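Local coordinates for invertase/pectin methylesterase inhibitor family protein (Arabidopsis thaliana, PDB 1X91) that inhibits pectin methylesterase, the plant cell-wall enzyme, from flowers, siliques and leaves, acting as a secreted helical-bundle protein, at residues A[37-40]-A[41-45]. The protein carries 1 engineered substitution. Numbering follows the deposited sequence.
Sequences LAKT and TLDST
Lys39 and Asp43 form an i to i+4 salt bridge on one side of helix 34-62 in the four-helix bundle, while Thr41 turns its hydroxyl back to the backbone carbonyl of Leu37, one turn earlier. Lys39 CG lies anti to the backbone N (chi1 171°), and bends at chi2 and chi4 carry CD and CE past Asp43 OD1, the two side chains crossing at an angle, until NZ stands 2.8 Å from OD1. That oxygen offers its syn lone pair; OD2 is a weaker second acceptor from NZ at 3.1 Å. Here the long, flexible lysine can reach the short aspartate one turn on, whose carboxylate offers two oxygens, and an alanine in place of Asp43 would probably leave the ammonium group without this mate and free to swing. Thr41 suits a buried position since its hydroxyl finds an acceptor within the helix: OG1 donates to Leu37 O at 2.8 Å from above the carbonyl plane, and Thr41 N binds the same oxygen at 3.0 Å from the opposite face. Thr45 OG1 and N repeat this at Thr41 O. Helix 34-62 thus packs against helix 66-94 through Phe90, helix 127-149 through Ile146 and helix 18-27 through Phe24.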
# COMPACT_ATOMS: atom_id res chain seq x y z
N LEU A 37 -1.59 -15.64 1.02
CA LEU A 37 -1.68 -14.43 1.81
C LEU A 37 -1.01 -13.21 1.11
O LEU A 37 -1.57 -12.12 1.16
CB LEU A 37 -1.05 -14.66 3.17
CG LEU A 37 -1.17 -13.49 4.14
CD1 LEU A 37 -2.66 -13.17 4.38
CD2 LEU A 37 -0.40 -13.81 5.41
N ALA A 38 0.10 -13.40 0.41
CA ALA A 38 0.68 -12.35 -0.44
C ALA A 38 -0.34 -11.84 -1.44
O ALA A 38 -0.47 -10.62 -1.62
CB ALA A 38 1.91 -12.86 -1.15
N LYS A 39 -1.08 -12.75 -2.07
CA LYS A 39 -2.01 -12.33 -3.12
C LYS A 39 -3.17 -11.56 -2.49
O LYS A 39 -3.57 -10.48 -3.01
CB LYS A 39 -2.48 -13.55 -3.90
CG LYS A 39 -3.60 -13.31 -4.86
CD LYS A 39 -3.30 -12.24 -5.85
CE LYS A 39 -4.22 -12.29 -7.10
NZ LYS A 39 -5.62 -11.88 -6.90
N THR A 40 -3.74 -12.05 -1.39
CA THR A 40 -4.88 -11.28 -0.83
C THR A 40 -4.42 -9.95 -0.29
O THR A 40 -5.18 -8.98 -0.36
CB THR A 40 -5.73 -12.01 0.20
OG1 THR A 40 -4.88 -12.46 1.26
CG2 THR A 40 -6.43 -13.25 -0.36
N THR A 41 -3.21 -9.84 0.20
CA THR A 41 -2.68 -8.58 0.67
C THR A 41 -2.50 -7.59 -0.47
O THR A 41 -2.86 -6.43 -0.35
CB THR A 41 -1.39 -8.78 1.47
OG1 THR A 41 -1.63 -9.68 2.59
CG2 THR A 41 -0.94 -7.48 2.08
N LEU A 42 -1.90 -8.06 -1.55
CA LEU A 42 -1.78 -7.24 -2.76
C LEU A 42 -3.15 -6.79 -3.25
O LEU A 42 -3.30 -5.62 -3.69
CB LEU A 42 -0.97 -7.96 -3.84
CG LEU A 42 0.52 -8.04 -3.66
CD1 LEU A 42 1.13 -8.73 -4.89
CD2 LEU A 42 1.13 -6.66 -3.48
N ASP A 43 -4.13 -7.66 -3.24
CA ASP A 43 -5.47 -7.28 -3.68
C ASP A 43 -5.96 -6.10 -2.88
O ASP A 43 -6.48 -5.14 -3.44
CB ASP A 43 -6.43 -8.46 -3.51
CG ASP A 43 -6.21 -9.60 -4.50
OD1 ASP A 43 -5.55 -9.43 -5.58
OD2 ASP A 43 -6.75 -10.73 -4.29
N SER A 44 -5.82 -6.15 -1.56
CA SER A 44 -6.36 -5.06 -0.75
C SER A 44 -5.62 -3.77 -1.04
O SER A 44 -6.19 -2.65 -1.04
CB SER A 44 -6.23 -5.42 0.74
OG SER A 44 -7.08 -6.53 1.08
N THR A 45 -4.32 -3.89 -1.23
CA THR A 45 -3.45 -2.74 -1.44
C THR A 45 -3.80 -2.08 -2.75
O THR A 45 -3.98 -0.84 -2.80
CB THR A 45 -1.95 -3.15 -1.45
OG1 THR A 45 -1.58 -3.95 -0.31
CG2 THR A 45 -1.08 -1.89 -1.37